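RNA pseudouridylate synthase domain-containing protein 1 (Homo sapiens, PDB 5VBB) probably acts as an RNA-binding pseudouridine synthase of the RluA family, isomerising uridine to pseudouridine in RNA. Local coordinates at residues H106-R111 with L151-Y156; R205-A210 with D228-S233. All blocks are in the same frame, centred on the assembly; numbering follows the deposited sequence.

Contact 1: residues H106-R111 with L151-Y156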
loop_
_atom_site.group_PDB
_atom_site.type_symbol
_atom_site.label_atom_id
_atom_site.label_comp_id
_atom_site.label_asym_id
_atom_site.label_seq_id
_atom_site.Cartn_x
_atom_site.Cartn_y
_atom_site.Cartn_z
ATOM N N HIS A 106 -5.295 -9.696 -16.487
ATOM C CA HIS A 106 -4.460 -10.849 -16.152
ATOM C C HIS A 106 -3.018 -10.548 -16.595
ATOM O O HIS A 106 -2.770 -10.482 -17.793
ATOM C CB HIS A 106 -4.969 -12.107 -16.883
ATOM C CG HIS A 106 -6.241 -12.652 -16.300
ATOM N ND1 HIS A 106 -6.974 -13.615 -16.958
ATOM C CD2 HIS A 106 -6.794 -12.437 -15.081
ATOM C CE1 HIS A 106 -7.998 -13.891 -16.165
ATOM N NE2 HIS A 106 -7.923 -13.213 -15.014
ATOM N N ILE A 107 -2.079 -10.361 -15.647
ATOM C CA ILE A 107 -0.674 -10.069 -15.967
ATOM C C ILE A 107 -0.024 -11.405 -16.277
ATOM O O ILE A 107 -0.019 -12.269 -15.404
ATOM C CB ILE A 107 -0.020 -9.336 -14.780
ATOM C CG1 ILE A 107 -0.733 -7.983 -14.571
ATOM C CG2 ILE A 107 1.482 -9.135 -15.000
ATOM C CD1 ILE A 107 -0.275 -7.110 -13.396
ATOM N N GLN A 108 0.483 -11.608 -17.513
ATOM C CA GLN A 108 1.022 -12.915 -17.909
ATOM C C GLN A 108 2.445 -13.160 -17.401
ATOM O O GLN A 108 2.778 -14.307 -17.147
ATOM C CB GLN A 108 0.960 -13.087 -19.431
ATOM C CG GLN A 108 -0.447 -12.899 -20.014
ATOM C CD GLN A 108 -1.485 -13.856 -19.449
ATOM O OE1 GLN A 108 -1.190 -15.012 -19.105
ATOM N NE2 GLN A 108 -2.739 -13.414 -19.381
ATOM N N GLU A 109 3.248 -12.118 -17.177
ATOM C CA GLU A 109 4.609 -12.269 -16.604
ATOM C C GLU A 109 4.462 -12.632 -15.121
ATOM O O GLU A 109 3.616 -12.044 -14.461
ATOM C CB GLU A 109 5.392 -10.951 -16.691
ATOM C CG GLU A 109 5.620 -10.419 -18.092
ATOM C CD GLU A 109 4.616 -9.444 -18.677
ATOM O OE1 GLU A 109 3.711 -8.992 -17.939
ATOM O OE2 GLU A 109 4.716 -9.157 -19.893
ATOM N N SER A 110 5.289 -13.534 -14.579
ATOM C CA SER A 110 5.188 -13.893 -13.159
ATOM C C SER A 110 5.716 -12.780 -12.252
ATOM O O SER A 110 5.237 -12.618 -11.136
ATOM C CB SER A 110 5.910 -15.205 -12.867
ATOM O OG SER A 110 7.309 -15.040 -12.714
ATOM N N ARG A 111 6.718 -12.027 -12.729
ATOM C CA ARG A 111 7.325 -10.936 -11.962
ATOM C C ARG A 111 7.683 -9.814 -12.903
ATOM O O ARG A 111 8.148 -10.068 -14.025
ATOM C CB ARG A 111 8.586 -11.423 -11.225
ATOM C CG ARG A 111 9.257 -10.371 -10.333
ATOM C CD ARG A 111 10.409 -10.992 -9.596
ATOM N NE ARG A 111 10.856 -10.201 -8.455
ATOM C CZ ARG A 111 11.856 -10.556 -7.654
ATOM N NH1 ARG A 111 12.501 -11.696 -7.854
ATOM N NH2 ARG A 111 12.203 -9.786 -6.630
ATOM N N LEU A 151 0.389 -13.084 -7.875
ATOM C CA LEU A 151 0.013 -14.152 -6.961
ATOM C C LEU A 151 -1.045 -15.040 -7.578
ATOM O O LEU A 151 -0.945 -16.268 -7.525
ATOM C CB LEU A 151 -0.505 -13.570 -5.656
ATOM C CG LEU A 151 0.452 -12.696 -4.903
ATOM C CD1 LEU A 151 -0.279 -11.994 -3.771
ATOM C CD2 LEU A 151 1.705 -13.482 -4.467
ATOM N N GLU A 152 -2.093 -14.426 -8.145
ATOM C CA GLU A 152 -3.208 -15.176 -8.702
ATOM C C GLU A 152 -3.884 -14.415 -9.816
ATOM O O GLU A 152 -3.828 -13.195 -9.848
ATOM C CB GLU A 152 -4.299 -15.419 -7.593
ATOM C CG GLU A 152 -4.050 -16.552 -6.586
ATOM C CD GLU A 152 -5.083 -16.715 -5.477
ATOM O OE1 GLU A 152 -5.430 -15.686 -4.862
ATOM O OE2 GLU A 152 -5.548 -17.852 -5.219
ATOM N N HIS A 153 -4.581 -15.154 -10.697
ATOM C CA HIS A 153 -5.488 -14.595 -11.696
ATOM C C HIS A 153 -6.873 -14.998 -11.226
ATOM O O HIS A 153 -7.058 -16.088 -10.672
ATOM C CB HIS A 153 -5.257 -15.158 -13.101
ATOM C CG HIS A 153 -4.023 -14.659 -13.776
ATOM N ND1 HIS A 153 -3.504 -15.310 -14.870
ATOM C CD2 HIS A 153 -3.267 -13.561 -13.524
ATOM C CE1 HIS A 153 -2.408 -14.645 -15.200
ATOM N NE2 HIS A 153 -2.248 -13.567 -14.439
ATOM N N GLY A 154 -7.841 -14.128 -11.473
ATOM C CA GLY A 154 -9.224 -14.394 -11.117
ATOM C C GLY A 154 -10.157 -13.383 -11.724
ATOM O O GLY A 154 -9.735 -12.576 -12.558
ATOM N N LEU A 155 -11.393 -13.337 -11.215
ATOM C CA LEU A 155 -12.337 -12.324 -11.651
ATOM C C LEU A 155 -12.747 -11.497 -10.432
ATOM O O LEU A 155 -12.957 -12.072 -9.363
ATOM C CB LEU A 155 -13.594 -12.923 -12.302
ATOM C CG LEU A 155 -13.415 -13.901 -13.469
ATOM C CD1 LEU A 155 -14.704 -14.518 -13.808
ATOM C CD2 LEU A 155 -12.787 -13.225 -14.685
ATOM N N TYR A 156 -12.843 -10.149 -10.590
ATOM C CA TYR A 156 -13.364 -9.264 -9.563
ATOM C C TYR A 156 -14.653 -8.682 -10.134
ATOM O O TYR A 156 -14.610 -8.013 -11.173
ATOM C CB TYR A 156 -12.389 -8.157 -9.155
ATOM C CG TYR A 156 -12.914 -7.472 -7.928
ATOM C CD1 TYR A 156 -12.758 -8.052 -6.674
ATOM C CD2 TYR A 156 -13.817 -6.417 -8.038
ATOM C CE1 TYR A 156 -13.396 -7.538 -5.554
ATOM C CE2 TYR A 156 -14.464 -5.899 -6.925
ATOM C CZ TYR A 156 -14.256 -6.470 -5.683
ATOM O OH TYR A 156 -14.887 -5.955 -4.597
#

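Contact 2: residues R205-A210 with D228-S233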
loop_
_atom_site.group_PDB
_atom_site.type_symbol
_atom_site.label_atom_id
_atom_site.label_comp_id
_atom_site.label_asym_id
_atom_site.label_seq_id
_atom_site.Cartn_x
_atom_site.Cartn_y
_atom_site.Cartn_z
ATOM N N ARG A 205 -14.232 -0.246 -2.609
ATOM C CA ARG A 205 -13.003 0.375 -2.121
ATOM C C ARG A 205 -11.929 0.295 -3.157
ATOM O O ARG A 205 -12.099 -0.370 -4.159
ATOM C CB ARG A 205 -12.533 -0.376 -0.888
ATOM C CG ARG A 205 -12.122 -1.822 -1.127
ATOM C CD ARG A 205 -11.305 -2.358 0.042
ATOM N NE ARG A 205 -9.986 -1.735 0.025
ATOM C CZ ARG A 205 -9.018 -1.964 0.889
ATOM N NH1 ARG A 205 -9.193 -2.829 1.880
ATOM N NH2 ARG A 205 -7.860 -1.332 0.772
ATOM N N MET A 206 -10.813 0.936 -2.902
ATOM C CA MET A 206 -9.653 0.801 -3.754
ATOM C C MET A 206 -8.874 -0.396 -3.232
ATOM O O MET A 206 -8.613 -0.464 -2.037
ATOM C CB MET A 206 -8.787 2.044 -3.722
ATOM C CG MET A 206 -7.681 1.958 -4.708
ATOM S SD MET A 206 -6.695 3.472 -4.831
ATOM C CE MET A 206 -5.737 3.323 -3.310
ATOM N N MET A 207 -8.522 -1.338 -4.105
ATOM C CA MET A 207 -7.863 -2.586 -3.696
ATOM C C MET A 207 -6.319 -2.479 -3.597
ATOM O O MET A 207 -5.592 -3.156 -4.310
ATOM C CB MET A 207 -8.249 -3.717 -4.662
ATOM C CG MET A 207 -9.752 -3.854 -4.890
ATOM S SD MET A 207 -10.695 -4.152 -3.369
ATOM C CE MET A 207 -12.379 -4.007 -4.003
ATOM N N LEU A 208 -5.842 -1.689 -2.644
ATOM C CA LEU A 208 -4.427 -1.536 -2.334
ATOM C C LEU A 208 -4.346 -1.574 -0.833
ATOM O O LEU A 208 -5.140 -0.914 -0.189
ATOM C CB LEU A 208 -3.853 -0.221 -2.920
ATOM C CG LEU A 208 -2.361 0.025 -2.697
ATOM C CD1 LEU A 208 -1.518 -1.058 -3.389
ATOM C CD2 LEU A 208 -1.941 1.358 -3.286
ATOM N N HIS A 209 -3.427 -2.399 -0.282
ATOM C CA HIS A 209 -3.304 -2.656 1.129
ATOM C C HIS A 209 -1.833 -2.744 1.519
ATOM O O HIS A 209 -1.084 -3.499 0.897
ATOM C CB HIS A 209 -3.959 -4.019 1.423
ATOM C CG HIS A 209 -3.900 -4.424 2.861
ATOM N ND1 HIS A 209 -4.625 -3.747 3.834
ATOM C CD2 HIS A 209 -3.190 -5.424 3.456
ATOM C CE1 HIS A 209 -4.340 -4.349 4.980
ATOM N NE2 HIS A 209 -3.494 -5.376 4.796
ATOM N N ALA A 210 -1.427 -1.989 2.522
ATOM C CA ALA A 210 -0.039 -2.028 3.018
ATOM C C ALA A 210 0.037 -3.238 3.917
ATOM O O ALA A 210 -0.494 -3.247 5.014
ATOM C CB ALA A 210 0.284 -0.738 3.764
ATOM N N ASP A 228 -4.475 -10.592 5.243
ATOM C CA ASP A 228 -4.742 -10.341 3.819
ATOM C C ASP A 228 -6.250 -10.057 3.645
ATOM O O ASP A 228 -7.048 -10.956 3.898
ATOM C CB ASP A 228 -4.342 -11.579 3.034
ATOM C CG ASP A 228 -4.676 -11.575 1.563
ATOM O OD1 ASP A 228 -5.174 -10.537 1.063
ATOM O OD2 ASP A 228 -4.397 -12.580 0.908
ATOM N N PRO A 229 -6.669 -8.859 3.188
ATOM C CA PRO A 229 -8.104 -8.589 3.041
ATOM C C PRO A 229 -8.720 -9.038 1.726
ATOM O O PRO A 229 -9.941 -8.998 1.588
ATOM C CB PRO A 229 -8.150 -7.060 3.119
ATOM C CG PRO A 229 -6.891 -6.650 2.407
ATOM C CD PRO A 229 -5.870 -7.669 2.822
ATOM N N PHE A 230 -7.906 -9.408 0.743
ATOM C CA PHE A 230 -8.375 -9.733 -0.605
ATOM C C PHE A 230 -8.523 -11.218 -0.741
ATOM O O PHE A 230 -7.817 -11.858 -1.497
ATOM C CB PHE A 230 -7.418 -9.126 -1.640
ATOM C CG PHE A 230 -7.202 -7.627 -1.451
ATOM C CD1 PHE A 230 -8.272 -6.774 -1.177
ATOM C CD2 PHE A 230 -5.934 -7.073 -1.551
ATOM C CE1 PHE A 230 -8.060 -5.399 -0.977
ATOM C CE2 PHE A 230 -5.733 -5.699 -1.384
ATOM C CZ PHE A 230 -6.799 -4.862 -1.179
ATOM N N LEU A 231 -9.498 -11.755 0.007
ATOM C CA LEU A 231 -9.803 -13.176 0.032
ATOM C C LEU A 231 -11.264 -13.409 -0.322
ATOM O O LEU A 231 -12.110 -12.661 0.150
ATOM C CB LEU A 231 -9.585 -13.722 1.441
ATOM C CG LEU A 231 -8.150 -13.714 1.966
ATOM C CD1 LEU A 231 -8.130 -14.094 3.444
ATOM C CD2 LEU A 231 -7.272 -14.663 1.173
ATOM N N PRO A 232 -11.603 -14.495 -1.023
ATOM C CA PRO A 232 -13.038 -14.790 -1.262
ATOM C C PRO A 232 -13.889 -14.907 0.018
ATOM O O PRO A 232 -15.077 -14.574 -0.034
ATOM C CB PRO A 232 -13.014 -16.115 -2.025
ATOM C CG PRO A 232 -11.684 -16.621 -1.944
ATOM C CD PRO A 232 -10.741 -15.519 -1.632
ATOM N N SER A 233 -13.300 -15.321 1.177
ATOM C CA SER A 233 -14.054 -15.438 2.439
ATOM C C SER A 233 -14.450 -14.074 2.992
ATOM O O SER A 233 -15.339 -14.001 3.826
ATOM C CB SER A 233 -13.266 -16.235 3.493
ATOM O OG SER A 233 -11.862 -16.019 3.446
#

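Contact 1: residues H106-R111 with L151-Y156
His106 and His153 mark the closest backbone approach of the two segments, their CA atoms 5.9 Å apart. Residues 151-156 form the end of strand 146-156, which enters this segment through a classic beta bulge, Leu151 and Glu152 both facing Lys163 of strand 159-168. Residues 106-110 run through the loop that joins strand 96-104 to strand 111-114, and no backbone-to-backbone hydrogen bond links the segments here. Two imidazoles bridge them instead, each reaching a carbonyl of the opposite segment. His153 NE2 donates to Ile107 O over 2.8 Å, with the acceptor almost exactly in the plane of the ring but the donor well above the carbonyl plane. His106 NE2 returns a bond to Gly154 O at 3.1 Å, at an N-H...O angle of 158°. Between these two bonds the rings lie in an offset stack, centroids 4.5 Å apart and planes inclined by 17°. The displacement sets each CB over the neighbouring ring: His106 CB stands 3.9 Å from the His153 centroid, almost on the ring normal, while His153 CB sits nearer the rim of the His106 ring. Both histidines place CG beside the backbone N and anti to the carbonyl carbon (chi1 -74° in His106), so both rings leave their backbones in the same sense. His241 of strand 238-243 meets the His106 ring with its plane steeply inclined, and Ser162 OG bonds to Ile107 N. The stacked pair thus ties the loop after strand 96-104 to strand 146-156 of the same sheet, away from the annotated active site. With NE2 donating in both rings, each imidazole is fixed in direction and carries a proton on that nitrogen. The ND1 atoms of His106 and His153 lie 4.4 Å apart, so charging both rings at once would probably be unfavourable.

Contact 2: residues R205-A210 with D228-S233
Phe230 reaches into the bend of residues 205-209, its CZ 3.4 Å from Met207 C, approached obliquely at an inverse gamma turn. The Arg205 guanidinium lies over Phe230 CE1, which sits beneath the centre of its face, and its plane is 65° from that of the phenyl group. Met207 SD also approaches obliquely, 3.8 Å from Phe230 CE1, in a Met-aromatic contact. Beside Phe230, Pro229 is laid on a face of the His209 ring, its CD making a CH-pi contact 3.8 Å from the ring centroid. His209 CG is anti to the backbone N (chi1 180°), which turns the ring toward the proline. Arg205 NE bonds to Met206 O at 2.8 Å, and Ser71 OG pairs with both Arg205 NH2 and His209 ND1. Replacing Arg205 with a leucine would probably cost Met206 O its NE donor and Ser71 OG its bond from NH2, and uncover Phe230 CE1 on that side. Asp228 OD1 accepts from Phe230 N in an Asx turn, tying Asp228 to Phe230 next to the proline. The Leu208 side chain of this strand lies about 5 Å from that of Asp67, probably the catalytic aspartate. Guanidinium and imidazole thus spend their nitrogens on polar partners while their faces pack on Phe230 and Pro229.

How the contacts relate
Both contacts reach the same antiparallel sheet, and each joins a strand of it to a connecting loop: strand 146-156 in contact 1, strand 208-216 in contact 2. Both are buried, contact 2 more thoroughly, for contact 1 has exposed Gln108 at its margin. Contact 2 also lies deeper, its centre about 10 Å from the centre of the chain, against about 18 Å for that of contact 1, and nearer to the probable active-site aspartate. The chemistry differs accordingly. Contact 1 relies on stacked imidazoles, each bonded to a carbonyl, whereas contact 2 has no hydrogen bond between its segments and relies on packing. They meet where Tyr156 OH touches Met207 CE, 3.2 Å away.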